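Local coordinates for DUF305 domain-containing protein (Deinococcus radiodurans R1, PDB 3BT5), which is of unknown function but belongs to a family grouped with the ferritins, consistent with its predominantly helical bundle, at residues Q26-A31 against S53-M58; P33-S38 against L46-Q51; V14-H19 against A120-M125. One frame throughout, in Å; residues are numbered along the deposited sequence.

Contact 1 of 3, residues Q26-A31 against S53-M58; sequences QALDLA and SQREQM
Leu-28 sets its CG beside the backbone N and anti to the carbonyl carbon (chi1 -80°), and a chi2 of 26°, well away from a staggered value, turns both methyls toward Arg-55. The two belong to an antiparallel helix pair in an all-helical, probably ferritin-like bundle: the axes of 26-31 and 53-58 approach to 10.1 Å, with 157° between their N-to-C directions. Ala-27 and Gln-54 mark the nearest backbone level, their CA atoms 7.1 Å apart. There Gln-54 bends at chi2 and lays its chain against the alanine methyl, Ala-27 CB standing 3.6 Å from Gln-54 CG. The amide of Gln-54 is also close, but this residue has two conformers, so its exact place is provisional. No hydrogen bond joins the segments; the evidence is for van der Waals contact. His-114, from helix 100-122, touches both Ala-27 and Gln-54. On the outer side Leu-28 meets Arg-55 at about a right angle, CD1 and CD2 each 3.8 Å from Arg-55 CG, so the arginine contributes its aliphatic stem. Shortening Leu-28 to an alanine removes both methyls, and would probably leave Arg-55 CG and the Met-58 sulfur without this neighbour and open a gap on this side of the helix pair. Leu-28 and Met-58 reach toward each other tip to tip, CD2 lying 3.9 Å from SD.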
ATOM      1  N   GLN A  26      -0.954   4.664   3.091  1.00 14.45           N
ATOM      2  CA  GLN A  26      -2.045   4.119   3.890  1.00 15.64           C
ATOM      3  C   GLN A  26      -1.669   2.776   4.540  1.00 16.40           C
ATOM      4  O   GLN A  26      -2.201   2.421   5.601  1.00 16.39           O
ATOM      5  CB  GLN A  26      -3.332   3.947   3.100  1.00 14.91           C
ATOM      6  CG  GLN A  26      -4.475   3.542   4.034  1.00 19.26           C
ATOM      7  CD  GLN A  26      -5.755   3.291   3.304  1.00 14.41           C
ATOM      8  OE1 GLN A  26      -5.860   2.348   2.524  1.00 17.07           O
ATOM      9  NE2 GLN A  26      -6.747   4.083   3.607  1.00 19.42           N
ATOM     10  N   ALA A  27      -0.780   2.023   3.906  1.00 16.56           N
ATOM     11  CA  ALA A  27      -0.357   0.751   4.496  1.00 17.64           C
ATOM     12  C   ALA A  27       0.198   0.991   5.906  1.00 18.70           C
ATOM     13  O   ALA A  27       0.056   0.167   6.806  1.00 18.45           O
ATOM     14  CB  ALA A  27       0.682   0.033   3.588  1.00 21.25           C
ATOM     15  N   LEU A  28       0.862   2.130   6.089  1.00 19.02           N
ATOM     16  CA  LEU A  28       1.396   2.494   7.396  1.00 20.94           C
ATOM     17  C   LEU A  28       0.274   2.755   8.423  1.00 21.05           C
ATOM     18  O   LEU A  28       0.398   2.355   9.587  1.00 25.50           O
ATOM     19  CB  LEU A  28       2.328   3.701   7.257  1.00 23.40           C
ATOM     20  CG  LEU A  28       3.778   3.529   6.781  1.00 33.44           C
ATOM     21  CD1 LEU A  28       4.076   2.329   5.901  1.00 27.55           C
ATOM     22  CD2 LEU A  28       4.363   4.822   6.175  1.00 25.43           C
ATOM     23  N   ASP A  29      -0.817   3.387   7.979  1.00 20.89           N
ATOM     24  CA  ASP A  29      -1.982   3.672   8.828  1.00 19.74           C
ATOM     25  C   ASP A  29      -2.672   2.362   9.231  1.00 17.23           C
ATOM     26  O   ASP A  29      -3.260   2.272  10.303  1.00 19.38           O
ATOM     27  CB  ASP A  29      -3.033   4.515   8.075  1.00 22.17           C
ATOM     28  CG  ASP A  29      -2.585   5.933   7.788  1.00 30.20           C
ATOM     29  OD1 ASP A  29      -1.713   6.436   8.506  1.00 34.63           O
ATOM     30  OD2 ASP A  29      -3.127   6.538   6.829  1.00 30.01           O
ATOM     31  N   LEU A  30      -2.652   1.379   8.341  1.00 14.64           N
ATOM     32  CA  LEU A  30      -3.262   0.094   8.642  1.00 14.79           C
ATOM     33  C   LEU A  30      -2.383  -0.710   9.608  1.00 16.65           C
ATOM     34  O   LEU A  30      -2.882  -1.429  10.477  1.00 16.93           O
ATOM     35  CB  LEU A  30      -3.506  -0.695   7.353  1.00 14.44           C
ATOM     36  CG  LEU A  30      -4.504  -0.103   6.364  1.00 15.14           C
ATOM     37  CD1 LEU A  30      -4.458  -0.902   5.060  1.00 18.17           C
ATOM     38  CD2 LEU A  30      -5.901  -0.124   6.956  1.00 18.28           C
ATOM     39  N   ALA A  31      -1.064  -0.624   9.443  1.00 16.42           N
ATOM     40  CA  ALA A  31      -0.169  -1.421  10.294  1.00 17.80           C
ATOM     41  C   ALA A  31      -0.087  -0.904  11.735  1.00 18.27           C
ATOM     42  O   ALA A  31       0.104  -1.683  12.683  1.00 19.78           O
ATOM     43  CB  ALA A  31       1.219  -1.464   9.670  1.00 21.61           C
ATOM     44  N   SER A  53       8.697  -2.615   3.950  1.00 19.04           N
ATOM     45  CA  SER A  53       8.753  -2.736   2.495  0.70 19.82           C
ATOM     46  C   SER A  53       8.041  -1.577   1.819  1.00 18.16           C
ATOM     47  O   SER A  53       8.528  -1.042   0.812  1.00 19.07           O
ATOM     48  CB  SER A  53       8.125  -4.039   2.036  0.70 22.41           C
ATOM     49  OG  SER A  53       6.728  -3.972   2.249  0.70 24.95           O
ATOM     50  N   GLN A  54       6.906  -1.155   2.355  1.00 17.07           N
ATOM     51  CA  GLN A  54       6.186  -0.032   1.756  0.70 16.54           C
ATOM     52  C   GLN A  54       7.007   1.249   1.888  1.00 16.56           C
ATOM     53  O   GLN A  54       7.086   2.043   0.948  1.00 17.35           O
ATOM     54  CB  GLN A  54       4.808   0.131   2.407  0.70 16.45           C
ATOM     55  CG  GLN A  54       3.820  -1.007   2.116  0.70 21.26           C
ATOM     56  CD  GLN A  54       3.028  -0.789   0.820  0.70 23.16           C
ATOM     57  OE1 GLN A  54       2.132   0.065   0.748  0.70 23.25           O
ATOM     58  NE2 GLN A  54       3.354  -1.560  -0.205  0.70 26.34           N
ATOM     59  N   ARG A  55       7.636   1.455   3.050  1.00 16.29           N
ATOM     60  CA  ARG A  55       8.445   2.658   3.225  1.00 16.40           C
ATOM     61  C   ARG A  55       9.637   2.726   2.252  1.00 16.21           C
ATOM     62  O   ARG A  55       9.990   3.805   1.770  1.00 17.87           O
ATOM     63  CB  ARG A  55       8.914   2.773   4.681  1.00 17.79           C
ATOM     64  CG  ARG A  55       7.804   3.224   5.602  1.00 18.64           C
ATOM     65  CD  ARG A  55       8.216   3.178   7.061  1.00 21.89           C
ATOM     66  NE  ARG A  55       9.278   4.136   7.339  1.00 23.28           N
ATOM     67  CZ  ARG A  55       9.663   4.476   8.562  1.00 27.61           C
ATOM     68  NH1 ARG A  55       9.036   3.955   9.610  1.00 30.74           N
ATOM     69  NH2 ARG A  55      10.658   5.347   8.739  1.00 28.83           N
ATOM     70  N   GLU A  56      10.265   1.587   1.973  1.00 17.70           N
ATOM     71  CA  GLU A  56      11.382   1.561   1.026  1.00 17.36           C
ATOM     72  C   GLU A  56      10.914   2.045  -0.339  1.00 18.92           C
ATOM     73  O   GLU A  56      11.583   2.837  -1.001  1.00 18.96           O
ATOM     74  CB  GLU A  56      11.937   0.149   0.899  1.00 21.09           C
ATOM     75  CG  GLU A  56      13.149   0.048  -0.025  1.00 24.81           C
ATOM     76  CD  GLU A  56      13.554  -1.401  -0.341  1.00 33.08           C
ATOM     77  OE1 GLU A  56      13.033  -2.342   0.299  1.00 41.02           O
ATOM     78  OE2 GLU A  56      14.400  -1.595  -1.245  1.00 44.60           O
ATOM     79  N   GLN A  57       9.738   1.599  -0.764  1.00 16.85           N
ATOM     80  CA  GLN A  57       9.238   2.057  -2.041  1.00 16.96           C
ATOM     81  C   GLN A  57       8.779   3.521  -2.002  1.00 14.69           C
ATOM     82  O   GLN A  57       8.945   4.253  -2.987  1.00 15.21           O
ATOM     83  CB  GLN A  57       8.131   1.119  -2.513  1.00 18.52           C
ATOM     84  CG  GLN A  57       8.762  -0.205  -2.987  1.00 21.77           C
ATOM     85  CD  GLN A  57       7.783  -1.316  -3.262  1.00 24.09           C
ATOM     86  OE1 GLN A  57       6.565  -1.139  -3.181  1.00 23.41           O
ATOM     87  NE2 GLN A  57       8.320  -2.492  -3.606  1.00 25.83           N
ATOM     88  N   MET A  58       8.246   3.973  -0.863  1.00 14.65           N
ATOM     89  CA  MET A  58       7.893   5.379  -0.725  1.00 14.10           C
ATOM     90  C   MET A  58       9.126   6.249  -0.873  1.00 15.09           C
ATOM     91  O   MET A  58       9.055   7.300  -1.508  1.00 14.97           O
ATOM     92  CB  MET A  58       7.235   5.646   0.623  1.00 14.95           C
ATOM     93  CG  MET A  58       5.865   4.976   0.693  1.00 14.68           C
ATOM     94  SD  MET A  58       5.136   5.111   2.368  1.00 18.78           S
ATOM     95  CE  MET A  58       4.694   6.843   2.378  1.00 21.17           C
TER

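Contact 2 of 3, residues P33-S38 against L46-Q51; sequences PMLERS and LALDIQ
Leu-35 and Leu-48 mesh near the turn of an antiparallel helical hairpin, formed by the end of helix 11-37 and the early part of helix 41-68. A short connection separates the helices, and an angle of 148° between the segment directions with an axis approach of 9.7 Å shows them antiparallel. Apolar contacts come first. Leu-35 keeps CG anti to the carbonyl carbon (chi1 -63°), and this sends its methyls over Leu-48, with CD2 3.5 Å from Leu-48 CG. Its other methyl, CD1, lies 3.9 Å from Leu-48 CD2, so both branches of Leu-35 touch Leu-48. Deeper in, the small Ala-47 admits Met-34 at close range, CB to CB 4.0 Å. Beyond CB the methionine chain bends at chi2 and chi3 and leads away from Ala-47; it also packs on Phe-107 of helix 100-122. Hydrogen bonding forms a second group, none of it crossing directly between the segments. The helix closes with Ser-38 N bonded to Met-34 O at 2.9 Å, and Ser-38 is the first residue to leave helical backbone angles. Arg-44, from the start of the second helix, donates NH1 to both Leu-35 O and Ser-38 O, while Ser-38 OG bonds to Gln-40 N and Glu-104 OE2.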
ATOM      1  N   PRO A  33      -2.188   0.298  14.109  1.00 19.34           N
ATOM      2  CA  PRO A  33      -3.003  -0.317  15.172  1.00 18.45           C
ATOM      3  C   PRO A  33      -2.661  -1.778  15.486  1.00 20.27           C
ATOM      4  O   PRO A  33      -2.894  -2.237  16.608  1.00 21.77           O
ATOM      5  CB  PRO A  33      -4.447  -0.166  14.656  1.00 20.83           C
ATOM      6  CG  PRO A  33      -4.336   0.227  13.239  1.00 20.54           C
ATOM      7  CD  PRO A  33      -3.004   0.809  12.987  1.00 19.27           C
ATOM      8  N   MET A  34      -2.093  -2.515  14.536  1.00 19.70           N
ATOM      9  CA  MET A  34      -1.656  -3.892  14.850  1.00 19.07           C
ATOM     10  C   MET A  34      -0.475  -3.895  15.797  1.00 21.32           C
ATOM     11  O   MET A  34      -0.395  -4.724  16.713  1.00 24.75           O
ATOM     12  CB  MET A  34      -1.292  -4.675  13.588  1.00 20.48           C
ATOM     13  CG  MET A  34      -2.481  -4.951  12.689  1.00 20.70           C
ATOM     14  SD  MET A  34      -3.800  -5.930  13.508  1.00 22.07           S
ATOM     15  CE  MET A  34      -4.958  -4.623  13.997  1.00 22.95           C
ATOM     16  N   LEU A  35       0.464  -2.989  15.565  1.00 21.81           N
ATOM     17  CA  LEU A  35       1.628  -2.914  16.448  1.00 25.52           C
ATOM     18  C   LEU A  35       1.202  -2.410  17.823  1.00 25.88           C
ATOM     19  O   LEU A  35       1.787  -2.792  18.842  1.00 28.56           O
ATOM     20  CB  LEU A  35       2.719  -2.041  15.834  1.00 27.61           C
ATOM     21  CG  LEU A  35       3.206  -2.669  14.527  1.00 32.07           C
ATOM     22  CD1 LEU A  35       4.049  -1.698  13.716  1.00 37.16           C
ATOM     23  CD2 LEU A  35       3.955  -3.964  14.851  1.00 34.10           C
ATOM     24  N   GLU A  36       0.155  -1.593  17.870  1.00 24.50           N
ATOM     25  CA  GLU A  36      -0.361  -1.080  19.142  0.70 25.56           C
ATOM     26  C   GLU A  36      -1.169  -2.115  19.919  1.00 26.33           C
ATOM     27  O   GLU A  36      -1.055  -2.194  21.151  1.00 29.46           O
ATOM     28  CB  GLU A  36      -1.213   0.175  18.897  0.70 26.89           C
ATOM     29  CG  GLU A  36      -1.893   0.745  20.145  0.70 30.83           C
ATOM     30  CD  GLU A  36      -0.899   1.295  21.150  0.70 36.51           C
ATOM     31  OE1 GLU A  36       0.241   1.618  20.746  0.70 40.78           O
ATOM     32  OE2 GLU A  36      -1.262   1.409  22.344  0.70 39.18           O
ATOM     33  N   ARG A  37      -1.964  -2.924  19.214  1.00 23.20           N
ATOM     34  CA  ARG A  37      -2.992  -3.765  19.855  1.00 24.64           C
ATOM     35  C   ARG A  37      -2.832  -5.285  19.805  1.00 26.24           C
ATOM     36  O   ARG A  37      -3.316  -5.996  20.693  1.00 28.84           O
ATOM     37  CB  ARG A  37      -4.366  -3.438  19.241  1.00 22.94           C
ATOM     38  CG  ARG A  37      -4.794  -2.005  19.381  1.00 22.72           C
ATOM     39  CD  ARG A  37      -6.230  -1.815  18.818  1.00 21.22           C
ATOM     40  NE  ARG A  37      -7.242  -2.463  19.680  1.00 20.18           N
ATOM     41  CZ  ARG A  37      -8.405  -2.978  19.276  1.00 19.97           C
ATOM     42  NH1 ARG A  37      -8.771  -2.982  17.987  1.00 19.52           N
ATOM     43  NH2 ARG A  37      -9.210  -3.518  20.178  1.00 22.54           N
ATOM     44  N   SER A  38      -2.205  -5.807  18.762  1.00 26.45           N
ATOM     45  CA  SER A  38      -2.153  -7.254  18.601  1.00 28.62           C
ATOM     46  C   SER A  38      -1.162  -7.874  19.565  1.00 27.92           C
ATOM     47  O   SER A  38      -0.092  -7.309  19.826  1.00 30.57           O
ATOM     48  CB  SER A  38      -1.797  -7.651  17.173  1.00 25.76           C
ATOM     49  OG  SER A  38      -1.813  -9.061  17.033  1.00 27.49           O
ATOM     50  N   LEU A  46       4.320  -9.582  10.678  1.00 25.39           N
ATOM     51  CA  LEU A  46       3.866  -9.293   9.347  1.00 22.94           C
ATOM     52  C   LEU A  46       3.610  -7.782   9.161  1.00 21.85           C
ATOM     53  O   LEU A  46       4.002  -7.194   8.137  1.00 22.59           O
ATOM     54  CB  LEU A  46       2.627 -10.139   9.072  1.00 25.15           C
ATOM     55  CG  LEU A  46       1.992  -9.975   7.697  1.00 25.91           C
ATOM     56  CD1 LEU A  46       2.973 -10.236   6.539  1.00 27.10           C
ATOM     57  CD2 LEU A  46       0.759 -10.861   7.610  1.00 29.64           C
ATOM     58  N   ALA A  47       2.954  -7.140  10.129  1.00 20.17           N
ATOM     59  CA  ALA A  47       2.698  -5.705  10.045  1.00 20.69           C
ATOM     60  C   ALA A  47       4.005  -4.899   9.935  1.00 19.94           C
ATOM     61  O   ALA A  47       4.126  -3.974   9.111  1.00 21.44           O
ATOM     62  CB  ALA A  47       1.828  -5.234  11.228  1.00 22.33           C
ATOM     63  N   LEU A  48       5.000  -5.276  10.736  1.00 22.11           N
ATOM     64  CA  LEU A  48       6.302  -4.615  10.687  1.00 22.14           C
ATOM     65  C   LEU A  48       6.963  -4.749   9.313  1.00 22.02           C
ATOM     66  O   LEU A  48       7.505  -3.776   8.747  1.00 24.14           O
ATOM     67  CB  LEU A  48       7.223  -5.250  11.752  1.00 27.06           C
ATOM     68  CG  LEU A  48       6.943  -4.867  13.200  1.00 33.77           C
ATOM     69  CD1 LEU A  48       7.512  -5.890  14.196  1.00 35.93           C
ATOM     70  CD2 LEU A  48       7.504  -3.483  13.464  1.00 36.37           C
ATOM     71  N   ASP A  49       6.922  -5.961   8.780  1.00 22.65           N
ATOM     72  CA  ASP A  49       7.552  -6.248   7.500  1.00 22.44           C
ATOM     73  C   ASP A  49       6.884  -5.445   6.391  1.00 20.21           C
ATOM     74  O   ASP A  49       7.552  -4.920   5.500  1.00 20.68           O
ATOM     75  CB  ASP A  49       7.465  -7.734   7.186  1.00 27.06           C
ATOM     76  CG  ASP A  49       8.396  -8.564   8.045  1.00 35.23           C
ATOM     77  OD1 ASP A  49       9.259  -7.982   8.734  1.00 40.67           O
ATOM     78  OD2 ASP A  49       8.255  -9.795   8.024  1.00 42.37           O
ATOM     79  N   ILE A  50       5.553  -5.337   6.445  1.00 18.74           N
ATOM     80  CA  ILE A  50       4.873  -4.579   5.397  1.00 17.90           C
ATOM     81  C   ILE A  50       5.192  -3.095   5.522  1.00 17.96           C
ATOM     82  O   ILE A  50       5.381  -2.395   4.518  1.00 18.67           O
ATOM     83  CB  ILE A  50       3.341  -4.844   5.445  1.00 19.32           C
ATOM     84  CG1 ILE A  50       3.047  -6.313   5.091  1.00 21.80           C
ATOM     85  CG2 ILE A  50       2.599  -3.858   4.533  1.00 19.94           C
ATOM     86  CD1 ILE A  50       1.608  -6.762   5.451  1.00 24.81           C
ATOM     87  N   GLN A  51       5.274  -2.590   6.743  0.50 12.37           N
ATOM     88  CA  GLN A  51       5.642  -1.195   6.931  0.50 20.91           C
ATOM     89  C   GLN A  51       7.013  -0.923   6.310  0.50 14.45           C
ATOM     90  O   GLN A  51       7.217   0.064   5.601  0.50 14.76           O
ATOM     91  CB  GLN A  51       5.677  -0.849   8.419  0.50 25.76           C
ATOM     92  CG  GLN A  51       5.986   0.605   8.687  0.50 30.60           C
ATOM     93  CD  GLN A  51       6.494   0.836  10.084  0.50 34.79           C
ATOM     94  OE1 GLN A  51       5.800   0.563  11.064  0.50 37.62           O
ATOM     95  NE2 GLN A  51       7.709   1.348  10.190  0.50 34.53           N
TER

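Contact 3 of 3, residues V14-H19 against A120-M125; sequences VQFVQH and AMTLPM
A Met-aromatic contact joins Phe-16 to Met-125 in a buried part of the chain. Phe-16 carries CG anti to the backbone N (chi1 170°), which extends the ring toward 120-125. Met-125 CG sits over one face, 3.6 Å from the ring centroid and 15° off the normal, a CH-pi geometry. The sulfur is less squarely placed: Met-125 SD is 4.6 Å from the Phe-16 centroid and 31° off the normal, hence oblique. A bond of 2.8 Å from Met-125 N to Thr-122 O closes the turn from which this side chain reaches the ring face. In the fold, the contact ties helix 11-37 to the C-terminal part of helix 100-122 within a probably ferritin-like bundle, and helix 132-158 packs on Thr-122 through Ala-138, Ile-141 and Val-142. Thr-122 OG1 lies at the ring edge, in its plane, 3.5 Å from Phe-16 CE1. The Thr-122 hydroxyl gives its hydrogen bond to Ala-118 O, one turn back in its own helix. Met-121 O meets CE1 of Phe-16 obliquely at 3.7 Å. The end of Met-121, modelled in two conformers, comes near His-19 in the one described, Met-121 CE to His-19 CB 4.0 Å, a tentative contact.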
ATOM      1  N   VAL A  14       3.757  10.796 -13.894  1.00 15.00           N
ATOM      2  CA  VAL A  14       3.720  11.654 -12.710  1.00 15.84           C
ATOM      3  C   VAL A  14       2.511  11.280 -11.835  1.00 14.71           C
ATOM      4  O   VAL A  14       2.641  11.087 -10.615  1.00 15.01           O
ATOM      5  CB  VAL A  14       3.666  13.135 -13.111  1.00 16.02           C
ATOM      6  CG1 VAL A  14       3.438  14.029 -11.877  1.00 18.95           C
ATOM      7  CG2 VAL A  14       4.962  13.521 -13.833  1.00 18.75           C
ATOM      8  N   GLN A  15       1.337  11.158 -12.450  1.00 14.65           N
ATOM      9  CA  GLN A  15       0.158  10.833 -11.657  1.00 15.11           C
ATOM     10  C   GLN A  15       0.287   9.455 -10.997  1.00 13.32           C
ATOM     11  O   GLN A  15      -0.130   9.260  -9.844  1.00 13.74           O
ATOM     12  CB  GLN A  15      -1.095  10.849 -12.532  1.00 16.88           C
ATOM     13  CG  GLN A  15      -2.322  10.308 -11.758  1.00 21.38           C
ATOM     14  CD  GLN A  15      -3.568  10.163 -12.619  1.00 22.41           C
ATOM     15  OE1 GLN A  15      -3.716   9.210 -13.381  1.00 27.01           O
ATOM     16  NE2 GLN A  15      -4.454  11.125 -12.510  1.00 23.12           N
ATOM     17  N   PHE A  16       0.850   8.494 -11.722  1.00 13.70           N
ATOM     18  CA  PHE A  16       1.038   7.144 -11.180  1.00 13.81           C
ATOM     19  C   PHE A  16       1.872   7.200  -9.899  1.00 13.11           C
ATOM     20  O   PHE A  16       1.501   6.640  -8.863  1.00 13.68           O
ATOM     21  CB  PHE A  16       1.727   6.243 -12.211  1.00 15.46           C
ATOM     22  CG  PHE A  16       2.162   4.938 -11.651  1.00 16.74           C
ATOM     23  CD1 PHE A  16       1.217   3.977 -11.295  1.00 17.34           C
ATOM     24  CD2 PHE A  16       3.504   4.685 -11.437  1.00 20.43           C
ATOM     25  CE1 PHE A  16       1.629   2.774 -10.719  1.00 19.35           C
ATOM     26  CE2 PHE A  16       3.929   3.496 -10.875  1.00 20.76           C
ATOM     27  CZ  PHE A  16       2.981   2.527 -10.528  1.00 20.80           C
ATOM     28  N   VAL A  17       3.005   7.894  -9.947  1.00 12.98           N
ATOM     29  CA  VAL A  17       3.866   7.974  -8.774  1.00 12.87           C
ATOM     30  C   VAL A  17       3.187   8.757  -7.652  1.00 12.98           C
ATOM     31  O   VAL A  17       3.243   8.353  -6.476  1.00 13.83           O
ATOM     32  CB  VAL A  17       5.260   8.526  -9.153  1.00 13.96           C
ATOM     33  CG1 VAL A  17       6.151   8.696  -7.905  1.00 15.88           C
ATOM     34  CG2 VAL A  17       5.933   7.556 -10.136  1.00 16.23           C
ATOM     35  N   GLN A  18       2.531   9.866  -7.985  1.00 12.96           N
ATOM     36  CA  GLN A  18       1.837  10.633  -6.945  1.00 13.72           C
ATOM     37  C   GLN A  18       0.781   9.766  -6.250  1.00 13.57           C
ATOM     38  O   GLN A  18       0.660   9.756  -5.014  1.00 14.74           O
ATOM     39  CB  GLN A  18       1.164  11.857  -7.546  1.00 14.92           C
ATOM     40  CG  GLN A  18       2.155  12.940  -7.950  1.00 15.39           C
ATOM     41  CD  GLN A  18       1.470  14.062  -8.737  1.00 17.02           C
ATOM     42  OE1 GLN A  18       0.476  13.827  -9.445  1.00 18.22           O
ATOM     43  NE2 GLN A  18       2.020  15.273  -8.652  1.00 19.10           N
ATOM     44  N   HIS A  19      -0.015   9.059  -7.049  1.00 13.34           N
ATOM     45  CA  HIS A  19      -1.060   8.227  -6.465  1.00 13.75           C
ATOM     46  C   HIS A  19      -0.503   7.066  -5.684  1.00 13.46           C
ATOM     47  O   HIS A  19      -1.023   6.732  -4.593  1.00 13.79           O
ATOM     48  CB  HIS A  19      -1.966   7.686  -7.541  1.00 15.36           C
ATOM     49  CG  HIS A  19      -2.948   8.688  -8.053  1.00 15.99           C
ATOM     50  ND1 HIS A  19      -3.743   8.438  -9.155  1.00 20.34           N
ATOM     51  CD2 HIS A  19      -3.286   9.919  -7.610  1.00 20.35           C
ATOM     52  CE1 HIS A  19      -4.524   9.485  -9.370  1.00 23.37           C
ATOM     53  NE2 HIS A  19      -4.266  10.400  -8.453  1.00 22.98           N
ATOM     54  N   ALA A 120      -3.281  -3.642  -9.520  1.00 16.83           N
ATOM     55  CA  ALA A 120      -4.143  -3.264 -10.635  1.00 17.02           C
ATOM     56  C   ALA A 120      -3.813  -1.869 -11.209  1.00 18.50           C
ATOM     57  O   ALA A 120      -4.009  -1.604 -12.398  1.00 23.56           O
ATOM     58  CB  ALA A 120      -5.598  -3.353 -10.202  1.00 19.54           C
ATOM     59  N   MET A 121      -3.319  -0.966 -10.362  1.00 17.37           N
ATOM     60  CA  MET A 121      -2.853   0.365 -10.781  0.50 17.30           C
ATOM     61  C   MET A 121      -1.527   0.265 -11.529  1.00 18.50           C
ATOM     62  O   MET A 121      -1.195   1.101 -12.378  1.00 21.42           O
ATOM     63  CB  MET A 121      -2.667   1.264  -9.542  0.50 16.34           C
ATOM     64  CG  MET A 121      -3.974   1.544  -8.783  0.50 14.99           C
ATOM     65  SD  MET A 121      -3.864   2.272  -7.135  0.50 16.28           S
ATOM     66  CE  MET A 121      -3.068   3.856  -7.450  0.50 20.75           C
ATOM     67  N   THR A 122      -0.753  -0.752 -11.190  1.00 17.59           N
ATOM     68  CA  THR A 122       0.625  -0.810 -11.640  1.00 18.76           C
ATOM     69  C   THR A 122       0.832  -1.577 -12.932  1.00 19.86           C
ATOM     70  O   THR A 122       1.699  -1.218 -13.743  1.00 21.28           O
ATOM     71  CB  THR A 122       1.500  -1.334 -10.518  1.00 20.24           C
ATOM     72  OG1 THR A 122       1.326  -0.475  -9.380  1.00 19.26           O
ATOM     73  CG2 THR A 122       2.936  -1.333 -10.927  1.00 22.58           C
ATOM     74  N   LEU A 123       0.021  -2.600 -13.161  1.00 21.13           N
ATOM     75  CA  LEU A 123       0.194  -3.419 -14.368  1.00 22.59           C
ATOM     76  C   LEU A 123       0.244  -2.617 -15.667  1.00 23.46           C
ATOM     77  O   LEU A 123       1.096  -2.893 -16.512  1.00 26.08           O
ATOM     78  CB  LEU A 123      -0.862  -4.528 -14.426  1.00 26.83           C
ATOM     79  CG  LEU A 123      -0.632  -5.617 -13.378  1.00 25.29           C
ATOM     80  CD1 LEU A 123      -1.811  -6.591 -13.355  1.00 32.32           C
ATOM     81  CD2 LEU A 123       0.705  -6.354 -13.564  1.00 29.02           C
ATOM     82  N   PRO A 124      -0.661  -1.632 -15.836  1.00 28.18           N
ATOM     83  CA  PRO A 124      -0.597  -0.823 -17.070  1.00 28.62           C
ATOM     84  C   PRO A 124       0.707  -0.043 -17.265  1.00 29.54           C
ATOM     85  O   PRO A 124       1.050   0.305 -18.407  1.00 31.08           O
ATOM     86  CB  PRO A 124      -1.791   0.133 -16.912  1.00 30.82           C
ATOM     87  CG  PRO A 124      -2.749  -0.623 -16.005  1.00 31.34           C
ATOM     88  CD  PRO A 124      -1.810  -1.237 -14.999  1.00 27.16           C
ATOM     89  N   MET A 125       1.432   0.229 -16.179  1.00 26.99           N
ATOM     90  CA  MET A 125       2.702   0.950 -16.278  1.00 29.41           C
ATOM     91  C   MET A 125       3.850   0.051 -16.717  1.00 31.49           C
ATOM     92  O   MET A 125       4.947   0.539 -17.007  1.00 35.76           O
ATOM     93  CB  MET A 125       3.042   1.673 -14.966  1.00 26.23           C
ATOM     94  CG  MET A 125       1.914   2.575 -14.488  1.00 27.52           C
ATOM     95  SD  MET A 125       1.618   3.966 -15.598  1.00 29.62           S
ATOM     96  CE  MET A 125       3.314   4.433 -15.837  1.00 27.64           C
TER

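In the fold
From the N terminus, helix 11-37 supplies the first segment of all three contacts, in the order 14-19, 26-31 and 33-38. The chain then turns into helix 41-68, where 46-51 closes the shortest loop, contact 2, with seven intervening residues. Contact 1 closes next at 53-58 and encloses contact 2. Contact 3 closes last, at 120-125, and encloses both, so no loops cross. Contacts 1 and 2 adjoin along the same helix pair, their centres about 11 Å apart, and touch where Ala-31 CB packs on Ala-47 O. Contact 3 joins helix 11-37 to helix 100-122 instead; its centre is about 26 Å from that of contact 2, across the chain's centre.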